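Putative succinylglutamate desuccinylase / aspartoacylase (PDB 3FMC) is probably a zinc-dependent hydrolase of the succinylglutamate desuccinylase/aspartoacylase family. Local coordinates at residues L337-V342 with M362-E367; Y198-P203 with Y283-K288; N101-D106 with T150-A155; L20-Y25 with A75-I80. All coordinates share one frame; numbering follows the deposited sequence.

Contact 1: residues L337-V342 with M362-E367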
loop_
_atom_site.group_PDB
_atom_site.type_symbol
_atom_site.label_atom_id
_atom_site.label_comp_id
_atom_site.label_asym_id
_atom_site.label_seq_id
_atom_site.Cartn_x
_atom_site.Cartn_y
_atom_site.Cartn_z
ATOM N N LEU C 337 21.192 14.139 -19.295
ATOM C CA LEU C 337 20.313 15.306 -19.138
ATOM C C LEU C 337 20.327 16.108 -20.428
ATOM O O LEU C 337 21.353 16.199 -21.104
ATOM C CB LEU C 337 20.685 16.250 -17.996
ATOM C CG LEU C 337 20.246 15.973 -16.556
ATOM C CD1 LEU C 337 20.217 17.336 -15.892
ATOM C CD2 LEU C 337 18.890 15.334 -16.416
ATOM N N PRO C 338 19.178 16.669 -20.773
ATOM C CA PRO C 338 18.995 17.467 -21.975
ATOM C C PRO C 338 19.657 18.825 -21.933
ATOM O O PRO C 338 19.922 19.412 -22.971
ATOM C CB PRO C 338 17.482 17.674 -22.025
ATOM C CG PRO C 338 16.934 16.630 -21.147
ATOM C CD PRO C 338 17.905 16.490 -20.074
ATOM N N GLU C 339 19.925 19.323 -20.732
ATOM C CA GLU C 339 20.492 20.642 -20.578
ATOM C C GLU C 339 21.420 20.655 -19.379
ATOM O O GLU C 339 21.263 19.846 -18.464
ATOM C CB GLU C 339 19.343 21.643 -20.382
ATOM C CG GLU C 339 19.756 23.097 -20.348
ATOM C CD GLU C 339 18.588 24.042 -20.204
ATOM O OE1 GLU C 339 17.430 23.578 -20.135
ATOM O OE2 GLU C 339 18.833 25.258 -20.167
ATOM N N ASP C 340 22.388 21.569 -19.390
ATOM C CA ASP C 340 23.293 21.756 -18.261
ATOM C C ASP C 340 22.420 22.187 -17.072
ATOM O O ASP C 340 21.456 22.937 -17.224
ATOM C CB ASP C 340 24.271 22.888 -18.495
ATOM C CG ASP C 340 25.265 22.622 -19.642
ATOM O OD1 ASP C 340 25.275 21.524 -20.252
ATOM O OD2 ASP C 340 26.009 23.577 -19.903
ATOM N N GLY C 341 22.764 21.710 -15.896
ATOM C CA GLY C 341 22.029 22.059 -14.708
ATOM C C GLY C 341 22.625 21.382 -13.513
ATOM O O GLY C 341 23.705 20.753 -13.597
ATOM N N VAL C 342 21.922 21.527 -12.387
ATOM C CA VAL C 342 22.323 20.928 -11.117
ATOM C C VAL C 342 21.239 19.950 -10.630
ATOM O O VAL C 342 20.176 20.399 -10.245
ATOM C CB VAL C 342 22.505 21.988 -9.996
ATOM C CG1 VAL C 342 22.984 21.302 -8.719
ATOM C CG2 VAL C 342 23.572 23.025 -10.389
HETATM N N MSE C 362 17.864 21.787 -11.377
HETATM C CA MSE C 362 17.814 23.234 -11.573
HETATM C C MSE C 362 18.628 23.552 -12.816
HETATM O O MSE C 362 19.749 23.040 -12.974
HETATM C CB MSE C 362 18.439 23.990 -10.382
HETATM C CG MSE C 362 17.671 23.782 -9.146
HETATM SE SE MSE C 362 18.373 24.921 -7.696
HETATM C CE MSE C 362 17.247 24.295 -6.248
ATOM N N THR C 363 18.036 24.315 -13.710
ATOM C CA THR C 363 18.687 24.760 -14.912
ATOM C C THR C 363 18.745 26.308 -14.857
ATOM O O THR C 363 18.049 26.974 -14.043
ATOM C CB THR C 363 17.921 24.313 -16.183
ATOM O OG1 THR C 363 16.657 24.986 -16.256
ATOM C CG2 THR C 363 17.739 22.791 -16.174
ATOM N N LYS C 364 19.576 26.881 -15.735
ATOM C CA LYS C 364 19.719 28.364 -15.807
ATOM C C LYS C 364 20.047 28.913 -14.393
ATOM O O LYS C 364 19.520 29.935 -13.933
ATOM C CB LYS C 364 18.492 28.993 -16.424
ATOM C CG LYS C 364 18.259 28.469 -17.878
ATOM C CD LYS C 364 16.895 28.898 -18.364
ATOM C CE LYS C 364 16.681 28.628 -19.858
ATOM N NZ LYS C 364 17.324 27.360 -20.223
ATOM N N VAL C 365 20.985 28.233 -13.769
ATOM C CA VAL C 365 21.423 28.539 -12.415
ATOM C C VAL C 365 22.397 29.708 -12.389
ATOM O O VAL C 365 23.233 29.860 -13.289
ATOM C CB VAL C 365 22.057 27.286 -11.785
ATOM C CG1 VAL C 365 22.696 27.614 -10.439
ATOM C CG2 VAL C 365 20.985 26.149 -11.662
ATOM N N PHE C 366 22.289 30.549 -11.365
ATOM C CA PHE C 366 23.223 31.646 -11.214
ATOM C C PHE C 366 23.605 31.826 -9.775
ATOM O O PHE C 366 22.901 31.376 -8.873
ATOM C CB PHE C 366 22.592 32.907 -11.745
ATOM C CG PHE C 366 21.312 33.233 -11.116
ATOM C CD1 PHE C 366 21.252 34.119 -10.028
ATOM C CD2 PHE C 366 20.105 32.741 -11.646
ATOM C CE1 PHE C 366 20.002 34.463 -9.473
ATOM C CE2 PHE C 366 18.851 33.077 -11.068
ATOM C CZ PHE C 366 18.821 33.948 -9.986
ATOM N N GLU C 367 24.744 32.466 -9.540
ATOM C CA GLU C 367 25.178 32.719 -8.168
ATOM C C GLU C 367 24.306 33.836 -7.575
ATOM O O GLU C 367 24.006 34.854 -8.225
ATOM C CB GLU C 367 26.673 33.052 -8.099
ATOM C CG GLU C 367 27.131 33.323 -6.690
ATOM C CD GLU C 367 28.646 33.369 -6.575
ATOM O OE1 GLU C 367 29.323 33.476 -7.630
ATOM O OE2 GLU C 367 29.141 33.253 -5.438
HETATM O O HOH W 1 15.233 24.495 -18.615
HETATM O O HOH W 2 20.925 25.353 -17.735
#
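V342 and M362 are a hydrogen-bonded pair in an antiparallel ladder between strands 341-346 and 357-363. V342 N donates to M362 O at 2.7 Å, in the carbonyl plane, with 162° at the hydrogen. The return bond is bent differently: M362 N reaches V342 O at 2.9 Å from 38° above the plane of that carbonyl. This end is the tight one. Both side chains lie on the face turned to strand 198-202, where each packs on Y198. The selenomethionine M362 is extended beyond CG and runs away from V342 toward L200 and C285. The CG2 branch of V342 instead faces V365, with their CG2 methyls 4.3 Å apart.

Beyond G341 the chains separate, and a polar, watery margin replaces apolar packing. E339 sets CG opposite its own nitrogen (chi1 -174°) and is fully extended, which carries its carboxylate across T363 to the tip of K364. OE2 and K364 NZ form a salt bridge of 2.6 Å, the two side chains crossing at about a right angle. E339 has a second conformer, so the bridge holds for the one described and is less certain. One water links E339 OE1 to T363 OG1, an atom also bonded to N289 O. W146 of the second subunit packs on E339 and T363. A second water closes the gap between the backbones: it donates to D340 O and accepts from K364 N at 2.9 Å.

Contact 2: residues Y198-P203 with Y283-K288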
loop_
_atom_site.group_PDB
_atom_site.type_symbol
_atom_site.label_atom_id
_atom_site.label_comp_id
_atom_site.label_asym_id
_atom_site.label_seq_id
_atom_site.Cartn_x
_atom_site.Cartn_y
_atom_site.Cartn_z
ATOM N N TYR C 198 21.651 25.680 -2.701
ATOM C CA TYR C 198 20.757 25.870 -3.859
ATOM C C TYR C 198 19.389 26.366 -3.475
ATOM O O TYR C 198 18.712 25.771 -2.629
ATOM C CB TYR C 198 20.678 24.546 -4.646
ATOM C CG TYR C 198 22.019 24.183 -5.282
ATOM C CD1 TYR C 198 22.469 24.876 -6.408
ATOM C CD2 TYR C 198 22.859 23.246 -4.727
ATOM C CE1 TYR C 198 23.702 24.614 -6.965
ATOM C CE2 TYR C 198 24.096 22.958 -5.319
ATOM C CZ TYR C 198 24.499 23.666 -6.429
ATOM O OH TYR C 198 25.717 23.416 -7.054
ATOM N N THR C 199 18.963 27.452 -4.104
ATOM C CA THR C 199 17.690 28.073 -3.779
ATOM C C THR C 199 16.794 28.237 -5.026
ATOM O O THR C 199 17.242 28.676 -6.074
ATOM C CB THR C 199 17.892 29.466 -3.114
ATOM O OG1 THR C 199 18.742 29.363 -1.895
ATOM C CG2 THR C 199 16.543 30.119 -2.824
ATOM N N LEU C 200 15.525 27.876 -4.871
ATOM C CA LEU C 200 14.485 28.084 -5.878
ATOM C C LEU C 200 13.735 29.344 -5.484
ATOM O O LEU C 200 13.180 29.427 -4.376
ATOM C CB LEU C 200 13.504 26.898 -5.919
ATOM C CG LEU C 200 14.110 25.609 -6.472
ATOM C CD1 LEU C 200 13.406 24.353 -6.102
ATOM C CD2 LEU C 200 14.241 25.753 -7.998
ATOM N N LEU C 201 13.776 30.353 -6.352
ATOM C CA LEU C 201 13.041 31.609 -6.169
ATOM C C LEU C 201 11.653 31.447 -6.761
ATOM O O LEU C 201 11.482 31.160 -7.965
ATOM C CB LEU C 201 13.814 32.778 -6.800
ATOM C CG LEU C 201 15.211 33.075 -6.239
ATOM C CD1 LEU C 201 15.960 34.093 -7.091
ATOM C CD2 LEU C 201 15.121 33.542 -4.786
ATOM N N ILE C 202 10.634 31.632 -5.912
ATOM C CA ILE C 202 9.259 31.302 -6.275
ATOM C C ILE C 202 8.358 32.528 -6.328
ATOM O O ILE C 202 8.531 33.485 -5.554
ATOM C CB ILE C 202 8.694 30.131 -5.365
ATOM C CG1 ILE C 202 8.372 30.590 -3.935
ATOM C CG2 ILE C 202 9.656 28.905 -5.334
ATOM C CD1 ILE C 202 7.653 29.471 -3.137
ATOM N N PRO C 203 7.385 32.520 -7.249
ATOM C CA PRO C 203 6.530 33.670 -7.481
ATOM C C PRO C 203 5.312 33.747 -6.577
ATOM O O PRO C 203 5.070 32.850 -5.759
ATOM C CB PRO C 203 6.059 33.452 -8.907
ATOM C CG PRO C 203 5.961 31.968 -9.034
ATOM C CD PRO C 203 7.072 31.416 -8.176
ATOM N N TYR C 283 23.751 29.422 -4.768
ATOM C CA TYR C 283 23.205 29.536 -6.101
ATOM C C TYR C 283 21.697 29.507 -6.091
ATOM O O TYR C 283 21.091 29.032 -5.135
ATOM C CB TYR C 283 23.701 28.385 -6.974
ATOM C CG TYR C 283 25.202 28.377 -7.098
ATOM C CD1 TYR C 283 25.855 29.154 -8.058
ATOM C CD2 TYR C 283 25.951 27.628 -6.250
ATOM C CE1 TYR C 283 27.243 29.151 -8.143
ATOM C CE2 TYR C 283 27.315 27.616 -6.335
ATOM C CZ TYR C 283 27.945 28.366 -7.282
ATOM O OH TYR C 283 29.324 28.342 -7.265
ATOM N N GLY C 284 21.097 30.016 -7.164
ATOM C CA GLY C 284 19.644 30.019 -7.298
ATOM C C GLY C 284 19.188 29.839 -8.722
ATOM O O GLY C 284 20.004 29.769 -9.650
ATOM N N CYS C 285 17.885 29.630 -8.866
ATOM C CA CYS C 285 17.241 29.632 -10.166
ATOM C C CYS C 285 15.783 29.964 -9.922
ATOM O O CYS C 285 15.281 29.778 -8.800
ATOM C CB CYS C 285 17.469 28.353 -10.960
ATOM S SG CYS C 285 16.316 27.028 -10.737
ATOM N N PHE C 286 15.121 30.539 -10.915
ATOM C CA PHE C 286 13.721 30.814 -10.807
ATOM C C PHE C 286 12.991 29.471 -10.976
ATOM O O PHE C 286 13.420 28.617 -11.754
ATOM C CB PHE C 286 13.267 31.838 -11.835
ATOM C CG PHE C 286 13.776 33.201 -11.524
ATOM C CD1 PHE C 286 13.123 33.981 -10.612
ATOM C CD2 PHE C 286 14.966 33.656 -12.059
ATOM C CE1 PHE C 286 13.600 35.225 -10.276
ATOM C CE2 PHE C 286 15.435 34.907 -11.726
ATOM C CZ PHE C 286 14.741 35.685 -10.829
ATOM N N LEU C 287 11.873 29.336 -10.282
ATOM C CA LEU C 287 11.137 28.075 -10.204
ATOM C C LEU C 287 10.800 27.475 -11.557
ATOM O O LEU C 287 10.845 26.241 -11.710
ATOM C CB LEU C 287 9.872 28.264 -9.399
ATOM C CG LEU C 287 9.002 27.026 -9.170
ATOM C CD1 LEU C 287 9.731 25.969 -8.317
ATOM C CD2 LEU C 287 7.654 27.486 -8.563
ATOM N N LYS C 288 10.476 28.324 -12.522
ATOM C CA LYS C 288 10.140 27.855 -13.891
ATOM C C LYS C 288 11.289 27.074 -14.556
ATOM O O LYS C 288 11.071 26.281 -15.483
ATOM C CB LYS C 288 9.709 29.022 -14.787
ATOM C CG LYS C 288 10.857 29.925 -15.203
ATOM C CD LYS C 288 10.432 31.085 -16.100
ATOM C CE LYS C 288 11.686 31.953 -16.393
ATOM N NZ LYS C 288 11.419 33.259 -17.078
HETATM O O HOH W 3 21.331 29.154 -2.166
#
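Y198 to L201 run beside Y283 to F286 as parallel strands in a one-to-one register, the two axes at 25° and 4.6 Å apart at their closest. A ladder of backbone bonds alternates between them: T199 N to Y283 O, C285 N to T199 O, L201 N to C285 O and, past the strand end, L287 N to L201 O. The third is the straightest, 171° at the hydrogen.

L201 shows how the side chains follow that register. Its CB sits 3.9 Å from C285 O and 4.1 Å from F286 CD1. CG remains near the same C285 carbonyl, and CD1 finishes over one face of the F286 ring, displaced toward the rim and 4.1 Å above its plane. On the other side of the strands, L200 CD2 meets C285 SG at 3.7 Å. There Y198 and Y283 point the same way, with planes 22° apart but rings slid so far that they barely overlap; the touching is done by Y198 CD1 and CE1 against Y283 CB and CD2.

Strand 198-202 lies between strands 176-184 and 283-286, and M362 of strand 357-363 covers Y198, L200 and C285, while F366 packs on L201.

Contact 3: residues N101-D106 with T150-A155. With SO4 (sulfate ion), chain K.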
loop_
_atom_site.group_PDB
_atom_site.type_symbol
_atom_site.label_atom_id
_atom_site.label_comp_id
_atom_site.label_asym_id
_atom_site.label_seq_id
_atom_site.Cartn_x
_atom_site.Cartn_y
_atom_site.Cartn_z
ATOM N N ASN C 101 0.684 18.300 1.629
ATOM C CA ASN C 101 1.177 19.667 1.368
ATOM C C ASN C 101 0.538 20.312 0.147
ATOM O O ASN C 101 1.092 21.237 -0.487
ATOM C CB ASN C 101 2.702 19.632 1.302
ATOM C CG ASN C 101 3.339 21.019 1.372
ATOM O OD1 ASN C 101 2.956 21.863 2.181
ATOM N ND2 ASN C 101 4.364 21.219 0.545
ATOM N N ARG C 102 -0.635 19.808 -0.218
ATOM C CA ARG C 102 -1.464 20.449 -1.227
ATOM C C ARG C 102 -2.827 20.783 -0.604
ATOM O O ARG C 102 -3.736 21.183 -1.304
ATOM C CB ARG C 102 -1.654 19.564 -2.443
ATOM C CG ARG C 102 -0.388 19.393 -3.227
ATOM C CD ARG C 102 0.188 20.701 -3.761
ATOM N NE ARG C 102 1.384 20.335 -4.515
ATOM C CZ ARG C 102 2.597 20.156 -3.977
ATOM N NH1 ARG C 102 2.848 20.465 -2.714
ATOM N NH2 ARG C 102 3.588 19.730 -4.754
ATOM N N GLU C 103 -2.946 20.628 0.716
ATOM C CA GLU C 103 -4.221 20.853 1.422
ATOM C C GLU C 103 -4.397 22.196 2.128
ATOM O O GLU C 103 -5.385 22.431 2.828
ATOM C CB GLU C 103 -4.393 19.714 2.415
ATOM C CG GLU C 103 -4.815 18.400 1.770
ATOM C CD GLU C 103 -6.296 18.314 1.497
ATOM O OE1 GLU C 103 -6.980 19.373 1.327
ATOM O OE2 GLU C 103 -6.779 17.165 1.480
ATOM N N TYR C 104 -3.466 23.119 1.937
ATOM C CA TYR C 104 -3.610 24.417 2.642
ATOM C C TYR C 104 -4.711 25.267 2.013
ATOM O O TYR C 104 -5.156 25.012 0.897
ATOM C CB TYR C 104 -2.249 25.140 2.783
ATOM C CG TYR C 104 -1.276 24.408 3.718
ATOM C CD1 TYR C 104 -1.251 24.668 5.078
ATOM C CD2 TYR C 104 -0.413 23.429 3.253
ATOM C CE1 TYR C 104 -0.428 24.027 5.925
ATOM C CE2 TYR C 104 0.427 22.761 4.104
ATOM C CZ TYR C 104 0.420 23.044 5.460
ATOM O OH TYR C 104 1.325 22.387 6.272
ATOM N N LEU C 105 -5.118 26.301 2.731
ATOM C CA LEU C 105 -6.247 27.128 2.375
ATOM C C LEU C 105 -5.840 28.387 1.644
ATOM O O LEU C 105 -5.038 29.152 2.172
ATOM C CB LEU C 105 -6.959 27.529 3.671
ATOM C CG LEU C 105 -8.202 28.428 3.566
ATOM C CD1 LEU C 105 -9.212 27.886 2.552
ATOM C CD2 LEU C 105 -8.809 28.654 4.969
ATOM N N ASP C 106 -6.330 28.543 0.411
ATOM C CA ASP C 106 -6.136 29.755 -0.405
ATOM C C ASP C 106 -7.271 30.645 0.002
ATOM O O ASP C 106 -8.443 30.297 -0.183
ATOM C CB ASP C 106 -6.270 29.428 -1.878
ATOM C CG ASP C 106 -5.794 30.562 -2.835
ATOM O OD1 ASP C 106 -5.162 31.547 -2.426
ATOM O OD2 ASP C 106 -6.030 30.413 -4.053
ATOM N N THR C 150 -9.551 14.994 5.871
ATOM C CA THR C 150 -8.584 14.712 6.918
ATOM C C THR C 150 -7.377 15.641 6.784
ATOM O O THR C 150 -6.936 16.255 7.766
ATOM C CB THR C 150 -8.184 13.202 6.862
ATOM O OG1 THR C 150 -9.400 12.425 7.051
ATOM C CG2 THR C 150 -7.070 12.863 7.935
ATOM N N GLY C 151 -6.889 15.757 5.552
ATOM C CA GLY C 151 -5.684 16.552 5.255
ATOM C C GLY C 151 -5.974 18.040 5.354
ATOM O O GLY C 151 -5.151 18.799 5.835
ATOM N N HIS C 152 -7.151 18.460 4.942
ATOM C CA HIS C 152 -7.502 19.884 5.055
ATOM C C HIS C 152 -7.617 20.308 6.510
ATOM O O HIS C 152 -7.180 21.429 6.870
ATOM C CB HIS C 152 -8.778 20.186 4.273
ATOM C CG HIS C 152 -9.013 21.635 3.993
ATOM N ND1 HIS C 152 -8.121 22.420 3.270
ATOM C CD2 HIS C 152 -10.090 22.416 4.244
ATOM C CE1 HIS C 152 -8.643 23.625 3.114
ATOM N NE2 HIS C 152 -9.842 23.644 3.679
ATOM N N ARG C 153 -8.177 19.453 7.364
ATOM C CA ARG C 153 -8.285 19.806 8.767
ATOM C C ARG C 153 -6.872 19.986 9.324
ATOM O O ARG C 153 -6.601 20.913 10.065
ATOM C CB ARG C 153 -9.047 18.762 9.553
ATOM C CG ARG C 153 -9.034 18.965 11.044
ATOM C CD ARG C 153 -9.987 18.006 11.772
ATOM N NE ARG C 153 -11.313 18.438 11.417
ATOM C CZ ARG C 153 -11.976 19.398 12.034
ATOM N NH1 ARG C 153 -11.475 20.008 13.103
ATOM N NH2 ARG C 153 -13.154 19.753 11.561
ATOM N N LEU C 154 -5.967 19.083 8.983
ATOM C CA LEU C 154 -4.603 19.227 9.479
ATOM C C LEU C 154 -3.959 20.503 8.994
ATOM O O LEU C 154 -3.429 21.284 9.796
ATOM C CB LEU C 154 -3.744 18.041 9.039
ATOM C CG LEU C 154 -2.230 18.096 9.273
ATOM C CD1 LEU C 154 -1.858 18.084 10.752
ATOM C CD2 LEU C 154 -1.468 16.982 8.482
ATOM N N ALA C 155 -3.988 20.707 7.686
ATOM C CA ALA C 155 -3.327 21.842 7.073
ATOM C C ALA C 155 -3.846 23.173 7.578
ATOM O O ALA C 155 -3.051 24.084 7.860
ATOM C CB ALA C 155 -3.430 21.772 5.572
HETATM S S SO4 K . 6.178 19.017 -2.221
HETATM O O1 SO4 K . 4.851 18.902 -1.577
HETATM O O2 SO4 K . 6.026 18.802 -3.659
HETATM O O3 SO4 K . 7.217 18.073 -1.707
HETATM O O4 SO4 K . 6.678 20.374 -1.936
#
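E103 and Y104 meet H152 and A155 where the loop beside the probable zinc pocket rests on the first turns of helix 150-163. N101, just upstream, touches H43 and H172, two likely metal ligands. N101 ND2 and R102 NH1 both donate to O1 of the sulfate, probably from the crystallisation liquor, while R102 NH2 takes O2 at 2.8 Å; R91 and N99 complete the grip. An Asn-Arg pair binding an anion is consistent with the substrate-carboxylate site of M14 carboxypeptidases.

Y104 lays its ring flat on the helix: A155 CB stands 3.7 Å from the ring centroid, over the face, a CH-pi contact, and Y104 OH bonds Q39. The same methyl lies 3.4 Å from E103 O. E103 CB rests 3.6 Å from G151 O; the bend at chi2 (-82°) then lays the carboxylate along the helix start, OE2 bonded to T149 OG1. With an alanine here, T149 OG1 would probably lose its carboxylate partner, and the space along the G151-H152 backbone and H152 CB its filling.

H152 ND1 donates to E103 O at 2.8 Å, with 148° at the hydrogen and the oxygen 16° out of the ring plane. Because NE2 is bonded to R141 NE, an N-H donor, the imidazole is probably neutral, protonated at ND1.

Contact 4: residues L20-Y25 with A75-I80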
loop_
_atom_site.group_PDB
_atom_site.type_symbol
_atom_site.label_atom_id
_atom_site.label_comp_id
_atom_site.label_asym_id
_atom_site.label_seq_id
_atom_site.Cartn_x
_atom_site.Cartn_y
_atom_site.Cartn_z
ATOM N N LEU C 20 -5.529 12.489 17.097
ATOM C CA LEU C 20 -4.305 12.856 16.369
ATOM C C LEU C 20 -3.972 14.249 16.940
ATOM O O LEU C 20 -4.812 15.134 16.908
ATOM C CB LEU C 20 -4.532 12.897 14.845
ATOM C CG LEU C 20 -4.728 11.516 14.131
ATOM C CD1 LEU C 20 -5.214 11.694 12.690
ATOM C CD2 LEU C 20 -3.438 10.647 14.208
ATOM N N SER C 21 -2.786 14.381 17.528
ATOM C CA SER C 21 -2.329 15.619 18.106
ATOM C C SER C 21 -0.854 15.875 17.831
ATOM O O SER C 21 -0.074 14.931 17.519
ATOM C CB SER C 21 -2.650 15.736 19.584
ATOM O OG SER C 21 -1.979 14.742 20.288
ATOM N N LEU C 22 -0.508 17.176 17.935
ATOM C CA LEU C 22 0.825 17.692 17.642
ATOM C C LEU C 22 1.373 18.319 18.930
ATOM O O LEU C 22 0.627 18.981 19.645
ATOM C CB LEU C 22 0.743 18.842 16.605
ATOM C CG LEU C 22 -0.071 18.720 15.324
ATOM C CD1 LEU C 22 0.137 19.858 14.381
ATOM C CD2 LEU C 22 0.265 17.390 14.657
ATOM N N PRO C 23 2.680 18.178 19.173
ATOM C CA PRO C 23 3.342 18.877 20.276
ATOM C C PRO C 23 3.797 20.243 19.742
ATOM O O PRO C 23 4.405 20.306 18.675
ATOM C CB PRO C 23 4.555 17.992 20.585
ATOM C CG PRO C 23 4.887 17.337 19.314
ATOM C CD PRO C 23 3.635 17.339 18.428
ATOM N N VAL C 24 3.415 21.319 20.429
ATOM C CA VAL C 24 3.791 22.702 20.067
ATOM C C VAL C 24 4.676 23.246 21.174
ATOM O O VAL C 24 4.200 23.364 22.319
ATOM C CB VAL C 24 2.551 23.570 19.863
ATOM C CG1 VAL C 24 2.936 25.027 19.391
ATOM C CG2 VAL C 24 1.617 22.878 18.874
ATOM N N TYR C 25 5.952 23.527 20.848
ATOM C CA TYR C 25 6.916 24.038 21.800
ATOM C C TYR C 25 7.065 25.537 21.571
ATOM O O TYR C 25 7.098 25.994 20.431
ATOM C CB TYR C 25 8.258 23.356 21.634
ATOM C CG TYR C 25 8.213 21.876 21.972
ATOM C CD1 TYR C 25 8.245 21.455 23.281
ATOM C CD2 TYR C 25 8.152 20.910 20.970
ATOM C CE1 TYR C 25 8.204 20.145 23.599
ATOM C CE2 TYR C 25 8.116 19.566 21.288
ATOM C CZ TYR C 25 8.115 19.185 22.597
ATOM O OH TYR C 25 8.071 17.857 22.952
ATOM N N ALA C 75 4.597 16.995 12.857
ATOM C CA ALA C 75 3.394 17.783 12.540
ATOM C C ALA C 75 2.240 17.007 11.860
ATOM O O ALA C 75 1.164 17.558 11.703
ATOM C CB ALA C 75 3.733 19.060 11.723
ATOM N N ASN C 76 2.467 15.748 11.512
ATOM C CA ASN C 76 1.440 14.930 10.851
ATOM C C ASN C 76 1.517 13.484 11.312
ATOM O O ASN C 76 1.996 12.614 10.584
ATOM C CB ASN C 76 1.616 15.048 9.345
ATOM C CG ASN C 76 0.569 14.250 8.558
ATOM O OD1 ASN C 76 -0.440 13.811 9.118
ATOM N ND2 ASN C 76 0.796 14.094 7.265
ATOM N N PRO C 77 1.004 13.197 12.526
ATOM C CA PRO C 77 1.148 11.825 13.008
ATOM C C PRO C 77 0.504 10.744 12.103
ATOM O O PRO C 77 1.040 9.638 11.989
ATOM C CB PRO C 77 0.537 11.876 14.434
ATOM C CG PRO C 77 -0.347 13.081 14.413
ATOM C CD PRO C 77 0.330 14.069 13.524
ATOM N N LEU C 78 -0.587 11.079 11.406
ATOM C CA LEU C 78 -1.262 10.094 10.548
ATOM C C LEU C 78 -0.299 9.679 9.426
ATOM O O LEU C 78 -0.168 8.503 9.103
ATOM C CB LEU C 78 -2.574 10.668 9.995
ATOM C CG LEU C 78 -3.486 9.724 9.210
ATOM C CD1 LEU C 78 -3.787 8.467 9.895
ATOM C CD2 LEU C 78 -4.811 10.452 8.893
ATOM N N GLY C 79 0.423 10.633 8.861
ATOM C CA GLY C 79 1.382 10.316 7.787
ATOM C C GLY C 79 2.672 9.713 8.319
ATOM O O GLY C 79 3.267 8.795 7.724
ATOM N N ILE C 80 3.148 10.252 9.444
ATOM C CA ILE C 80 4.373 9.783 10.079
ATOM C C ILE C 80 4.292 8.308 10.467
ATOM O O ILE C 80 5.249 7.564 10.297
ATOM C CB ILE C 80 4.665 10.587 11.363
ATOM C CG1 ILE C 80 5.071 12.005 10.981
ATOM C CG2 ILE C 80 5.805 9.921 12.191
ATOM C CD1 ILE C 80 4.939 13.023 12.138
#
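L20 sits astride the first turn of helix 77-80, one methyl on each of two neighbouring residues. Its CD2 rests 3.9 Å from P77 CG, while CD1 reaches L78 CB at the same distance and lies close to L78 CD2. The P77 ring is the answering bump: it enters the hollow between L20 and L22, on the strand side where S21 turns its carbonyl inward. P77 CG lies 3.6 Å from S21 O, and P77 CD lies 3.5 Å from L22 CD2. Cutting the L20 side chain back to an alanine is likely to take away both methyl contacts and open a gap over P77 and L78.

The partners are strand 19-27, flanked by strands 4-13 and 69-72, and the short helix that follows strand 69-72 after a brief turn; their touching parts run nearly antiparallel, 165° apart. N76 occupies the N-cap of that helix. With CG opposite the backbone nitrogen (chi1 -179°), its OD1 bends back to G79 N in a weak 3.3 Å capping bond, and ND2 is held by V42 O.

Packing is tightest at L22, whose CD2 presses on A75 O at 3.1 Å. That oxygen is buried without a polar partner in the model; L154 of helix 150-163 lies against it too. L22 also meets L158 of the same helix, together with V11 and V72 from the strands on either side. A16 of the fourth subunit packs against P77 and I80.

Overall arrangement
Along the chain the contacts close in the order 4, 3, 2, 1. They form two touching pairs on opposite sides of the chain's centre. Contacts 3 and 4, centres 14 Å apart, meet through helix 150-163: L154 packs on A75 and N76, and T150 on L78. Contacts 1 and 2, centres 11 Å apart, share neighbouring strands 283-286 and 366-367, where G284 N and F366 O probably bond. Contacts 2 and 3 stay about 9 Å apart at their nearest atoms. Contact 2 joins strand 198-202, in the catalytic domain, to strand 283-286, and contact 1 packs the C-terminal strands against it; contact 3 lies beside the probable zinc site and, like contact 1, touches the second subunit.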